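Local coordinates for Glyoxalase/bleomycin resisance protein/dioxygenase (Streptomyces sp. CB03234, PDB 5UJP) that binds riboflavin and a calcium ion and, as a vicinal oxygen chelate protein, may have dioxygenase activity, at residues C78-L81 and Q82-V86; V9-Q12 and E13-K16. All blocks are in the same frame, centred on the assembly; numbering follows the deposited sequence.

Contact 1. Residues C78-L81 and Q82-V86; sequences CARL and QERGV
Arg80 and Arg84, one helical turn apart, lay their guanidinium groups flat on each other. The group centres are 3.5 Å apart and the planes differ by 23°. The overlap is offset: each CZ lies above the other plane, displaced toward its rim. The closest atoms are Arg80 NH2 and Arg84 NH2, at 2.9 Å. Both are donors, so no bond joins them, and the like charges would probably repel. The two first torsions differ: CG of Arg80 stands opposite its backbone N (chi1 -172°), while CG of Arg84 stands beside its own. Both chains are extended from CG to NE, and their end groups overlap face to face. Arg84 NH1 also makes a weak hydrogen bond to Thr22 O.

Backbone bonds carry the last turn of helix 74-83. Gln82 N donates to Cys78 O and Glu83 N to Ala79 O, both at 3.0 Å. The helix then closes in a Schellman motif. Val86 N reaches back to Leu81 O at 3.0 Å, and Gly85 N binds Gln82 O at 3.1 Å. Gly85 is the C-prime residue, and its positive phi (82°) turns the chain back. Leu81 O also accepts a weak bond from Arg84 N.

The apolar contact usual for this motif joins Leu81 (C3) and Val86 (C''). Leu81 CB lies 4.0 Å from Val86 CB, and Leu81 CD2 approaches Val86 CG2 at 4.1 Å. Both residues are buried and both touch Phe102 of strand 97-103. Val23 of helix 12-23 touches Leu81, and Phe18 and Thr22 of the same helix cover Val86.

Contact 2. Residues V9-Q12 and E13-K16; sequences VSDQ and EKAK
The carboxylate of Asp11 has Lys14 over one face. Lys14 CG sits above Asp11 CG at 3.6 Å, and CD follows over the same side. Lys14 N comes from this side too. Lys14 N donates to Asp11 OD1 at 3.1 Å. The bond is nearly straight (172°) and comes from above the carboxylate plane, 49° out of it. With chi1 at -175°, Asp11 swings its carboxylate alongside the first turn of the helix. A water donates to Asp11 OD2 at 2.9 Å and accepts from Lys14 NZ at 2.8 Å. The water thus bridges Asp11 OD2 and Lys14 NZ, 4.3 Å apart, too far for a direct salt bridge.

The amide of Gln12 is held by other parts of the chain: NE2 donates to Arg37 O and Leu52 O. The Glu13 carboxylate forms a salt bridge with Arg37, and Lys16 NZ forms one with Asp30.

Ala15 N bonds Asp11 O at 3.0 Å and Lys16 N bonds Gln12 O, which starts the regular helical pattern. Beside them, Val9 CG1 packs on Ala15 CB at 3.8 Å. Asp11 is a classic aspartate N-cap, here starting helix 12-23 just after strand 3-8 of the vicinal oxygen chelate fold.

Contact 2 comes first along the chain and contact 1 follows. Their centres are 19 Å apart and their nearest atoms about 10 Å, so they do not touch. Contact 2 starts helix 12-23, which follows strand 3-8 of one four-stranded sheet. Contact 1 ends helix 74-83, which follows strand 67-70 of the other and leads into strand 88-94. The far end of helix 12-23 packs against the end of helix 74-83. Each half of the chain runs strand, helix, three strands, the paired beta-alpha-beta-beta-beta modules of the vicinal oxygen chelate fold. The contacts mark the start of the first helix and the end of the second. The other chain of the assembly touches neither.

Contact 1. Residues C78-L81 and Q82-V86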
ATOM      1  N   CYS A  78      16.015 -12.981  -2.255  1.00 22.45           N
ATOM      2  CA  CYS A  78      17.150 -12.213  -1.747  1.00 24.86           C
ATOM      3  C   CYS A  78      18.423 -12.535  -2.504  1.00 25.91           C
ATOM      4  O   CYS A  78      19.242 -11.646  -2.757  1.00 28.36           O
ATOM      5  CB  CYS A  78      17.330 -12.470  -0.256  1.00 26.05           C
ATOM      6  SG  CYS A  78      16.095 -11.697   0.779  1.00 30.40           S
ATOM      7  N   ALA A  79      18.627 -13.797  -2.852  1.00 26.80           N
ATOM      8  CA  ALA A  79      19.869 -14.155  -3.536  1.00 26.18           C
ATOM      9  C   ALA A  79      19.919 -13.493  -4.907  1.00 27.93           C
ATOM     10  O   ALA A  79      20.965 -12.974  -5.331  1.00 29.36           O
ATOM     11  CB  ALA A  79      19.952 -15.675  -3.651  1.00 26.45           C
ATOM     12  N   ARG A  80      18.775 -13.457  -5.587  1.00 27.54           N
ATOM     13  CA  ARG A  80      18.710 -12.866  -6.915  1.00 28.60           C
ATOM     14  C   ARG A  80      18.913 -11.366  -6.833  1.00 25.79           C
ATOM     15  O   ARG A  80      19.616 -10.777  -7.661  1.00 26.82           O
ATOM     16  CB  ARG A  80      17.366 -13.193  -7.551  1.00 33.39           C
ATOM     17  CG  ARG A  80      17.251 -12.786  -9.025  1.00 39.82           C
ATOM     18  CD  ARG A  80      15.861 -13.142  -9.557  1.00 45.87           C
ATOM     19  NE  ARG A  80      15.746 -13.042 -11.011  1.00 51.45           N
ATOM     20  CZ  ARG A  80      15.264 -11.984 -11.664  1.00 55.43           C
ATOM     21  NH1 ARG A  80      14.854 -10.922 -11.000  1.00 55.15           N
ATOM     22  NH2 ARG A  80      15.192 -11.989 -12.992  1.00 57.49           N
ATOM     23  N   LEU A  81      18.279 -10.726  -5.851  1.00 24.09           N
ATOM     24  CA  LEU A  81      18.430  -9.278  -5.692  1.00 25.57           C
ATOM     25  C   LEU A  81      19.886  -8.899  -5.405  1.00 30.04           C
ATOM     26  O   LEU A  81      20.450  -8.011  -6.074  1.00 30.88           O
ATOM     27  CB  LEU A  81      17.495  -8.777  -4.591  1.00 24.60           C
ATOM     28  CG  LEU A  81      16.017  -8.772  -4.991  1.00 24.67           C
ATOM     29  CD1 LEU A  81      15.139  -8.641  -3.759  1.00 25.54           C
ATOM     30  CD2 LEU A  81      15.754  -7.601  -5.960  1.00 24.91           C
ATOM     31  N   GLN A  82      20.521  -9.561  -4.425  1.00 30.90           N
ATOM     32  CA  GLN A  82      21.918  -9.254  -4.117  1.00 35.45           C
ATOM     33  C   GLN A  82      22.824  -9.501  -5.313  1.00 36.67           C
ATOM     34  O   GLN A  82      23.762  -8.729  -5.556  1.00 38.97           O
ATOM     35  CB  GLN A  82      22.383 -10.044  -2.894  1.00 38.10           C
ATOM     36  CG  GLN A  82      21.600  -9.640  -1.648  1.00 44.37           C
ATOM     37  CD  GLN A  82      22.300  -9.865  -0.318  1.00 51.32           C
ATOM     38  OE1 GLN A  82      22.291  -8.987   0.558  1.00 55.27           O
ATOM     39  NE2 GLN A  82      22.867 -11.041  -0.138  1.00 52.73           N
ATOM     40  N   GLU A  83      22.569 -10.563  -6.071  1.00 35.30           N
ATOM     41  CA  GLU A  83      23.360 -10.812  -7.272  1.00 35.71           C
ATOM     42  C   GLU A  83      23.259  -9.636  -8.226  1.00 37.08           C
ATOM     43  O   GLU A  83      24.211  -9.317  -8.950  1.00 38.29           O
ATOM     44  CB  GLU A  83      22.816 -12.055  -7.959  1.00 30.81           C
ATOM     45  CG  GLU A  83      23.700 -13.245  -7.868  1.00 59.94           C
ATOM     46  CD  GLU A  83      23.528 -14.125  -9.071  1.00115.37           C
ATOM     47  OE1 GLU A  83      22.372 -14.507  -9.359  1.00 80.14           O
ATOM     48  OE2 GLU A  83      24.537 -14.401  -9.749  1.00 57.09           O
ATOM     49  N   ARG A  84      22.106  -8.968  -8.242  1.00 39.51           N
ATOM     50  CA  ARG A  84      21.878  -7.896  -9.197  1.00 39.81           C
ATOM     51  C   ARG A  84      22.236  -6.528  -8.645  1.00 42.36           C
ATOM     52  O   ARG A  84      21.809  -5.506  -9.209  1.00 44.01           O
ATOM     53  CB  ARG A  84      20.445  -7.950  -9.718  1.00 40.89           C
ATOM     54  CG  ARG A  84      20.195  -9.136 -10.611  1.00 42.71           C
ATOM     55  CD  ARG A  84      18.727  -9.297 -10.912  1.00 45.77           C
ATOM     56  NE  ARG A  84      18.529 -10.357 -11.888  1.00 49.80           N
ATOM     57  CZ  ARG A  84      17.917 -10.199 -13.057  1.00 51.72           C
ATOM     58  NH1 ARG A  84      17.393  -9.023 -13.389  1.00 51.65           N
ATOM     59  NH2 ARG A  84      17.809 -11.228 -13.892  1.00 52.78           N
ATOM     60  N   GLY A  85      22.959  -6.486  -7.531  1.00 43.18           N
ATOM     61  CA  GLY A  85      23.404  -5.226  -6.967  1.00 44.69           C
ATOM     62  C   GLY A  85      22.392  -4.491  -6.125  1.00 43.58           C
ATOM     63  O   GLY A  85      22.483  -3.262  -5.985  1.00 47.07           O
ATOM     64  N   VAL A  86      21.419  -5.192  -5.553  1.00 38.23           N
ATOM     65  CA  VAL A  86      20.411  -4.540  -4.742  1.00 35.75           C
ATOM     66  C   VAL A  86      20.734  -4.746  -3.273  1.00 38.89           C
ATOM     67  O   VAL A  86      21.090  -5.845  -2.860  1.00 39.48           O
ATOM     68  CB  VAL A  86      19.021  -5.093  -5.091  1.00 33.19           C
ATOM     69  CG1 VAL A  86      17.943  -4.466  -4.173  1.00 32.69           C
ATOM     70  CG2 VAL A  86      18.718  -4.841  -6.554  1.00 31.44           C
TER

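Contact 2. Residues V9-Q12 and E13-K16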
ATOM      1  N   VAL A   9       8.325   8.006  -6.684  1.00 20.71           N
ATOM      2  CA  VAL A   9       9.648   7.932  -7.300  1.00 19.61           C
ATOM      3  C   VAL A   9      10.021   9.292  -7.886  1.00 20.50           C
ATOM      4  O   VAL A   9       9.172  10.152  -8.120  1.00 25.21           O
ATOM      5  CB  VAL A   9       9.722   6.827  -8.379  1.00 19.53           C
ATOM      6  CG1 VAL A   9       9.341   5.431  -7.777  1.00 22.13           C
ATOM      7  CG2 VAL A   9       8.867   7.217  -9.576  1.00 19.88           C
ATOM      8  N   SER A  10      11.331   9.488  -8.088  1.00 22.42           N
ATOM      9  CA  SER A  10      11.810  10.753  -8.643  1.00 25.14           C
ATOM     10  C   SER A  10      11.963  10.714 -10.151  1.00 25.68           C
ATOM     11  O   SER A  10      11.870  11.759 -10.808  1.00 29.14           O
ATOM     12  CB  SER A  10      13.161  11.148  -8.035  1.00 26.65           C
ATOM     13  OG  SER A  10      14.186  10.232  -8.378  1.00 29.24           O
ATOM     14  N   ASP A  11      12.261   9.549 -10.706  1.00 23.44           N
ATOM     15  CA  ASP A  11      12.498   9.377 -12.131  1.00 24.61           C
ATOM     16  C   ASP A  11      11.790   8.090 -12.535  1.00 24.24           C
ATOM     17  O   ASP A  11      12.208   6.989 -12.145  1.00 24.59           O
ATOM     18  CB  ASP A  11      14.007   9.309 -12.397  1.00 26.98           C
ATOM     19  CG  ASP A  11      14.339   9.246 -13.873  1.00 28.37           C
ATOM     20  OD1 ASP A  11      13.707   8.457 -14.604  1.00 29.34           O
ATOM     21  OD2 ASP A  11      15.257   9.985 -14.315  1.00 33.02           O
ATOM     22  N   GLN A  12      10.702   8.228 -13.299  1.00 23.12           N
ATOM     23  CA  GLN A  12       9.884   7.060 -13.610  1.00 21.65           C
ATOM     24  C   GLN A  12      10.604   6.076 -14.519  1.00 21.66           C
ATOM     25  O   GLN A  12      10.344   4.877 -14.439  1.00 23.57           O
ATOM     26  CB  GLN A  12       8.572   7.487 -14.249  1.00 21.62           C
ATOM     27  CG  GLN A  12       7.641   8.169 -13.244  1.00 21.88           C
ATOM     28  CD  GLN A  12       6.323   8.582 -13.878  1.00 21.69           C
ATOM     29  OE1 GLN A  12       6.301   9.396 -14.784  1.00 24.63           O
ATOM     30  NE2 GLN A  12       5.210   8.010 -13.383  1.00 23.07           N
ATOM     31  N   GLU A  13      11.438   6.552 -15.434  1.00 23.29           N
ATOM     32  CA  GLU A  13      12.136   5.625 -16.317  1.00 22.81           C
ATOM     33  C   GLU A  13      13.131   4.770 -15.541  1.00 23.22           C
ATOM     34  O   GLU A  13      13.210   3.549 -15.749  1.00 24.01           O
ATOM     35  CB  GLU A  13      12.845   6.388 -17.434  1.00 27.01           C
ATOM     36  CG  GLU A  13      13.328   5.438 -18.516  1.00 29.73           C
ATOM     37  CD  GLU A  13      12.182   4.748 -19.244  1.00 32.51           C
ATOM     38  OE1 GLU A  13      11.081   5.325 -19.285  1.00 32.97           O
ATOM     39  OE2 GLU A  13      12.379   3.643 -19.798  1.00 33.77           O
ATOM     40  N   LYS A  14      13.885   5.386 -14.633  1.00 24.09           N
ATOM     41  CA  LYS A  14      14.792   4.610 -13.782  1.00 24.17           C
ATOM     42  C   LYS A  14      14.011   3.671 -12.873  1.00 23.13           C
ATOM     43  O   LYS A  14      14.479   2.569 -12.583  1.00 25.86           O
ATOM     44  CB  LYS A  14      15.676   5.543 -12.932  1.00 23.00           C
ATOM     45  CG  LYS A  14      16.640   6.418 -13.787  1.00 26.18           C
ATOM     46  CD  LYS A  14      17.527   7.323 -12.960  1.00 27.27           C
ATOM     47  CE  LYS A  14      18.501   8.145 -13.818  1.00 30.90           C
ATOM     48  NZ  LYS A  14      19.243   9.124 -12.994  1.00 32.30           N
ATOM     49  N   ALA A  15      12.835   4.077 -12.413  1.00 22.24           N
ATOM     50  CA  ALA A  15      12.020   3.191 -11.592  1.00 20.64           C
ATOM     51  C   ALA A  15      11.519   2.007 -12.407  1.00 21.01           C
ATOM     52  O   ALA A  15      11.472   0.878 -11.908  1.00 21.46           O
ATOM     53  CB  ALA A  15      10.859   3.974 -10.978  1.00 20.60           C
ATOM     54  N   LYS A  16      11.130   2.241 -13.656  1.00 21.57           N
ATOM     55  CA  LYS A  16      10.739   1.110 -14.499  1.00 22.32           C
ATOM     56  C   LYS A  16      11.877   0.104 -14.669  1.00 24.01           C
ATOM     57  O   LYS A  16      11.668  -1.119 -14.557  1.00 23.21           O
ATOM     58  CB  LYS A  16      10.289   1.604 -15.863  1.00 22.34           C
ATOM     59  CG  LYS A  16       9.833   0.527 -16.802  1.00 22.77           C
ATOM     60  CD  LYS A  16       9.319   1.134 -18.110  1.00 24.84           C
ATOM     61  CE  LYS A  16       8.733   0.089 -19.059  1.00 25.74           C
ATOM     62  NZ  LYS A  16       8.381   0.684 -20.415  1.00 27.42           N
TER
HETATM   63  O   HOH W   1      17.160  10.857 -12.375  1.00 34.55           O